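Local coordinates for protein lysine-sensitive aspartokinase 3 (Escherichia coli, PDB 2J0W) that phosphorylates L-aspartate with ATP to give 4-phospho-L-aspartate, the opening step of lysine biosynthesis, under feedback inhibition by lysine, at residues E405-M417 and F429-L443. Numbering follows the deposited sequence.
Sequences EVFGVLEPFNIRM and FLVPGEDAEQVVQKL
Val439 lays its CG2 methyl over one face of the Phe413 ring in a CH-pi contact, 3.8 Å from the ring centroid, while Pro412 CG lies over the rim of the opposite face. At the edge sit Leu410 CB and the amide of Gln438, its plane turned 84° from the ring and NE2 3.7 Å from Phe413 CE2; Asp435 OD1 approaches Phe413 CD2 obliquely. With CG anti to its own carbonyl carbon (chi1 -53°), Phe413 lays its ring against Gln438 and Val439 of helix 436-448. A serine here would probably leave Val439 CG2 without its aromatic cover and the Gln438 amide free to swing. The second ring, Phe429, meets its neighbours at a slant: Leu410 CD1 reaches CZ at 3.7 Å, Val406 CG1 lies near CE2, and the Phe407 ring is inclined to it at 47°. This is the beta-alpha-beta-beta-alpha part of an ACT domain, in the region required for homodimerization: helix 402-407 and the loop that follows pack against strand 426-432 and helix 436-448. Leu410 touches both, the strand through CD1 and the helix through CD2, 3.6 Å from Val439 CG1. Farther along, Arg416 N donates to Leu430 O (3.2 Å) from above the carbonyl plane, and Leu430 N to Met417 O (3.0 Å). Arg416 NH2 forms a salt bridge with Glu383, and NH1 a hydrogen bond to Gly421 O of the second subunit.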
loop_
_atom_site.group_PDB
_atom_site.type_symbol
_atom_site.label_atom_id
_atom_site.label_comp_id
_atom_site.label_asym_id
_atom_site.label_seq_id
_atom_site.Cartn_x
_atom_site.Cartn_y
_atom_site.Cartn_z
ATOM N N GLU A 405 16.477 -14.118 2.171
ATOM C CA GLU A 405 16.698 -14.361 3.586
ATOM C C GLU A 405 15.411 -14.621 4.366
ATOM O O GLU A 405 15.378 -15.492 5.236
ATOM C CB GLU A 405 17.445 -13.174 4.191
ATOM C CG GLU A 405 18.248 -13.530 5.428
ATOM C CD GLU A 405 19.222 -14.668 5.179
ATOM O OE1 GLU A 405 18.765 -15.819 4.995
ATOM O OE2 GLU A 405 20.445 -14.408 5.163
ATOM N N VAL A 406 14.356 -13.875 4.045
ATOM C CA VAL A 406 13.074 -14.013 4.730
ATOM C C VAL A 406 12.165 -15.113 4.195
ATOM O O VAL A 406 11.563 -15.856 4.968
ATOM C CB VAL A 406 12.257 -12.693 4.683
ATOM C CG1 VAL A 406 10.806 -12.969 5.065
ATOM C CG2 VAL A 406 12.847 -11.660 5.633
ATOM N N PHE A 407 12.063 -15.215 2.877
ATOM C CA PHE A 407 11.172 -16.190 2.267
ATOM C C PHE A 407 11.816 -17.502 1.834
ATOM O O PHE A 407 11.177 -18.314 1.166
ATOM C CB PHE A 407 10.450 -15.534 1.086
ATOM C CG PHE A 407 9.779 -14.232 1.439
ATOM C CD1 PHE A 407 10.500 -13.045 1.479
ATOM C CD2 PHE A 407 8.440 -14.204 1.782
ATOM C CE1 PHE A 407 9.891 -11.851 1.860
ATOM C CE2 PHE A 407 7.822 -13.017 2.165
ATOM C CZ PHE A 407 8.547 -11.839 2.204
ATOM N N GLY A 408 13.069 -17.716 2.226
ATOM C CA GLY A 408 13.756 -18.943 1.864
ATOM C C GLY A 408 13.256 -20.133 2.665
ATOM O O GLY A 408 13.292 -21.282 2.204
ATOM N N VAL A 409 12.760 -19.843 3.864
ATOM C CA VAL A 409 12.261 -20.866 4.776
ATOM C C VAL A 409 10.750 -21.084 4.733
ATOM O O VAL A 409 10.251 -22.123 5.172
ATOM C CB VAL A 409 12.608 -20.501 6.219
ATOM C CG1 VAL A 409 12.491 -21.723 7.104
ATOM C CG2 VAL A 409 13.997 -19.898 6.278
ATOM N N LEU A 410 10.031 -20.105 4.197
ATOM C CA LEU A 410 8.573 -20.139 4.141
ATOM C C LEU A 410 7.962 -20.820 2.932
ATOM O O LEU A 410 6.773 -20.659 2.666
ATOM C CB LEU A 410 8.060 -18.708 4.240
ATOM C CG LEU A 410 8.875 -17.942 5.289
ATOM C CD1 LEU A 410 8.472 -16.483 5.338
ATOM C CD2 LEU A 410 8.678 -18.601 6.637
ATOM N N GLU A 411 8.771 -21.584 2.207
ATOM C CA GLU A 411 8.302 -22.282 1.014
ATOM C C GLU A 411 7.010 -23.035 1.269
ATOM O O GLU A 411 6.050 -22.912 0.511
ATOM C CB GLU A 411 9.366 -23.254 0.506
ATOM C CG GLU A 411 8.857 -24.239 -0.534
ATOM C CD GLU A 411 9.944 -25.148 -1.054
ATOM O OE1 GLU A 411 10.951 -25.344 -0.336
ATOM O OE2 GLU A 411 9.785 -25.678 -2.172
ATOM N N PRO A 412 6.970 -23.827 2.346
ATOM C CA PRO A 412 5.788 -24.613 2.711
ATOM C C PRO A 412 4.529 -23.830 3.128
ATOM O O PRO A 412 3.505 -24.438 3.454
ATOM C CB PRO A 412 6.317 -25.495 3.843
ATOM C CG PRO A 412 7.353 -24.614 4.489
ATOM C CD PRO A 412 8.077 -24.085 3.285
ATOM N N PHE A 413 4.592 -22.499 3.098
ATOM C CA PHE A 413 3.455 -21.685 3.525
ATOM C C PHE A 413 2.759 -20.801 2.501
ATOM O O PHE A 413 3.203 -20.655 1.365
ATOM C CB PHE A 413 3.878 -20.803 4.693
ATOM C CG PHE A 413 4.502 -21.555 5.819
ATOM C CD1 PHE A 413 5.798 -21.260 6.226
ATOM C CD2 PHE A 413 3.794 -22.547 6.489
ATOM C CE1 PHE A 413 6.385 -21.939 7.287
ATOM C CE2 PHE A 413 4.373 -23.233 7.553
ATOM C CZ PHE A 413 5.676 -22.924 7.952
ATOM N N ASN A 414 1.654 -20.202 2.929
ATOM C CA ASN A 414 0.909 -19.311 2.063
ATOM C C ASN A 414 1.098 -17.881 2.519
ATOM O O ASN A 414 0.565 -17.478 3.544
ATOM C CB ASN A 414 -0.585 -19.630 2.089
ATOM C CG ASN A 414 -1.414 -18.562 1.387
ATOM O OD1 ASN A 414 -1.340 -18.398 0.168
ATOM N ND2 ASN A 414 -2.193 -17.819 2.160
ATOM N N ILE A 415 1.871 -17.109 1.782
ATOM C CA ILE A 415 2.026 -15.728 2.166
ATOM C C ILE A 415 0.864 -15.024 1.491
ATOM O O ILE A 415 0.693 -15.126 0.276
ATOM C CB ILE A 415 3.357 -15.212 1.709
ATOM C CG1 ILE A 415 4.416 -16.145 2.296
ATOM C CG2 ILE A 415 3.541 -13.758 2.153
ATOM C CD1 ILE A 415 5.811 -15.669 2.192
ATOM N N ARG A 416 0.051 -14.336 2.291
ATOM C CA ARG A 416 -1.143 -13.659 1.796
ATOM C C ARG A 416 -0.986 -12.186 1.461
ATOM O O ARG A 416 -1.744 -11.628 0.653
ATOM C CB ARG A 416 -2.261 -13.799 2.826
ATOM C CG ARG A 416 -3.550 -13.092 2.437
ATOM C CD ARG A 416 -4.251 -13.794 1.286
ATOM N NE ARG A 416 -5.494 -13.113 0.928
ATOM C CZ ARG A 416 -5.571 -12.060 0.118
ATOM N NH1 ARG A 416 -4.472 -11.564 -0.435
ATOM N NH2 ARG A 416 -6.744 -11.489 -0.120
ATOM N N MET A 417 -0.013 -11.548 2.088
ATOM C CA MET A 417 0.177 -10.131 1.868
ATOM C C MET A 417 1.603 -9.794 2.229
ATOM O O MET A 417 2.146 -10.328 3.193
ATOM C CB MET A 417 -0.791 -9.346 2.761
ATOM C CG MET A 417 -0.878 -7.853 2.516
ATOM S SD MET A 417 0.497 -6.937 3.227
ATOM C CE MET A 417 0.357 -7.380 4.918
ATOM N N PHE A 429 4.287 -9.173 6.713
ATOM C CA PHE A 429 3.500 -10.013 5.845
ATOM C C PHE A 429 2.516 -10.858 6.640
ATOM O O PHE A 429 2.697 -11.084 7.835
ATOM C CB PHE A 429 4.408 -10.877 4.973
ATOM C CG PHE A 429 5.291 -11.804 5.736
ATOM C CD1 PHE A 429 4.916 -13.127 5.945
ATOM C CD2 PHE A 429 6.523 -11.374 6.204
ATOM C CE1 PHE A 429 5.768 -14.019 6.610
ATOM C CE2 PHE A 429 7.383 -12.253 6.869
ATOM C CZ PHE A 429 7.006 -13.576 7.071
ATOM N N LEU A 430 1.456 -11.291 5.973
ATOM C CA LEU A 430 0.438 -12.101 6.608
ATOM C C LEU A 430 0.619 -13.566 6.254
ATOM O O LEU A 430 1.253 -13.905 5.252
ATOM C CB LEU A 430 -0.966 -11.636 6.177
ATOM C CG LEU A 430 -1.347 -10.176 6.476
ATOM C CD1 LEU A 430 -2.825 -9.949 6.149
ATOM C CD2 LEU A 430 -1.079 -9.847 7.946
ATOM N N VAL A 431 0.068 -14.425 7.105
ATOM C CA VAL A 431 0.090 -15.875 6.924
ATOM C C VAL A 431 -1.100 -16.399 7.720
ATOM O O VAL A 431 -1.488 -15.804 8.725
ATOM C CB VAL A 431 1.392 -16.525 7.469
ATOM C CG1 VAL A 431 2.605 -15.911 6.792
ATOM C CG2 VAL A 431 1.488 -16.351 8.973
ATOM N N PRO A 432 -1.713 -17.501 7.276
ATOM C CA PRO A 432 -2.854 -18.007 8.039
ATOM C C PRO A 432 -2.498 -18.230 9.511
ATOM O O PRO A 432 -1.422 -18.735 9.829
ATOM C CB PRO A 432 -3.217 -19.297 7.301
ATOM C CG PRO A 432 -1.912 -19.713 6.677
ATOM C CD PRO A 432 -1.368 -18.408 6.173
ATOM N N GLY A 433 -3.409 -17.830 10.397
ATOM C CA GLY A 433 -3.204 -17.966 11.829
ATOM C C GLY A 433 -2.505 -19.220 12.341
ATOM O O GLY A 433 -1.482 -19.121 13.017
ATOM N N GLU A 434 -3.041 -20.397 12.031
ATOM C CA GLU A 434 -2.456 -21.656 12.506
ATOM C C GLU A 434 -0.975 -21.900 12.205
ATOM O O GLU A 434 -0.303 -22.612 12.953
ATOM C CB GLU A 434 -3.271 -22.854 11.996
ATOM C CG GLU A 434 -3.635 -22.797 10.526
ATOM C CD GLU A 434 -4.735 -21.783 10.244
ATOM O OE1 GLU A 434 -4.462 -20.760 9.575
ATOM O OE2 GLU A 434 -5.878 -22.009 10.701
ATOM N N ASP A 435 -0.464 -21.325 11.122
ATOM C CA ASP A 435 0.943 -21.515 10.761
ATOM C C ASP A 435 1.816 -20.396 11.346
ATOM O O ASP A 435 3.046 -20.426 11.240
ATOM C CB ASP A 435 1.107 -21.529 9.232
ATOM C CG ASP A 435 0.270 -22.604 8.548
ATOM O OD1 ASP A 435 0.200 -22.600 7.300
ATOM O OD2 ASP A 435 -0.312 -23.454 9.254
ATOM N N ALA A 436 1.167 -19.420 11.972
ATOM C CA ALA A 436 1.846 -18.266 12.549
ATOM C C ALA A 436 3.150 -18.515 13.315
ATOM O O ALA A 436 4.216 -18.054 12.903
ATOM C CB ALA A 436 0.873 -17.497 13.432
ATOM N N GLU A 437 3.076 -19.231 14.430
ATOM C CA GLU A 437 4.272 -19.468 15.229
ATOM C C GLU A 437 5.368 -20.292 14.553
ATOM O O GLU A 437 6.553 -19.966 14.688
ATOM C CB GLU A 437 3.888 -20.089 16.573
ATOM C CG GLU A 437 2.974 -19.202 17.394
ATOM C CD GLU A 437 2.756 -19.712 18.798
ATOM O OE1 GLU A 437 2.567 -20.936 18.969
ATOM O OE2 GLU A 437 2.755 -18.888 19.734
ATOM N N GLN A 438 4.993 -21.346 13.828
ATOM C CA GLN A 438 5.997 -22.166 13.151
ATOM C C GLN A 438 6.838 -21.283 12.209
ATOM O O GLN A 438 8.034 -21.525 12.007
ATOM C CB GLN A 438 5.340 -23.305 12.363
ATOM C CG GLN A 438 6.359 -24.312 11.845
ATOM C CD GLN A 438 5.780 -25.313 10.856
ATOM O OE1 GLN A 438 6.501 -26.151 10.313
ATOM N NE2 GLN A 438 4.481 -25.223 10.612
ATOM N N VAL A 439 6.210 -20.257 11.643
ATOM C CA VAL A 439 6.909 -19.336 10.764
ATOM C C VAL A 439 7.895 -18.516 11.596
ATOM O O VAL A 439 9.074 -18.419 11.260
ATOM C CB VAL A 439 5.914 -18.387 10.056
ATOM C CG1 VAL A 439 6.662 -17.279 9.321
ATOM C CG2 VAL A 439 5.062 -19.178 9.078
ATOM N N VAL A 440 7.411 -17.935 12.688
ATOM C CA VAL A 440 8.260 -17.128 13.558
ATOM C C VAL A 440 9.496 -17.909 13.980
ATOM O O VAL A 440 10.602 -17.367 14.076
ATOM C CB VAL A 440 7.501 -16.706 14.811
ATOM C CG1 VAL A 440 8.405 -15.910 15.732
ATOM C CG2 VAL A 440 6.294 -15.896 14.404
ATOM N N GLN A 441 9.291 -19.195 14.232
ATOM C CA GLN A 441 10.371 -20.070 14.643
ATOM C C GLN A 441 11.317 -20.295 13.469
ATOM O O GLN A 441 12.518 -20.040 13.576
ATOM C CB GLN A 441 9.792 -21.400 15.134
ATOM C CG GLN A 441 9.062 -21.299 16.473
ATOM C CD GLN A 441 7.972 -22.349 16.636
ATOM O OE1 GLN A 441 7.379 -22.478 17.705
ATOM N NE2 GLN A 441 7.698 -23.098 15.570
ATOM N N LYS A 442 10.777 -20.746 12.342
ATOM C CA LYS A 442 11.622 -20.982 11.191
ATOM C C LYS A 442 12.506 -19.791 10.858
ATOM O O LYS A 442 13.702 -19.965 10.638
ATOM C CB LYS A 442 10.784 -21.369 9.979
ATOM C CG LYS A 442 10.277 -22.801 10.027
ATOM C CD LYS A 442 11.430 -23.801 10.135
ATOM C CE LYS A 442 10.910 -25.232 10.230
ATOM N NZ LYS A 442 9.951 -25.554 9.125
ATOM N N LEU A 443 11.935 -18.588 10.829
ATOM C CA LEU A 443 12.708 -17.380 10.520
ATOM C C LEU A 443 13.817 -17.135 11.523
ATOM O O LEU A 443 15.000 -17.132 11.190
ATOM C CB LEU A 443 11.806 -16.148 10.513
ATOM C CG LEU A 443 10.721 -16.013 9.453
ATOM C CD1 LEU A 443 10.004 -14.702 9.698
ATOM C CD2 LEU A 443 11.321 -16.038 8.059
#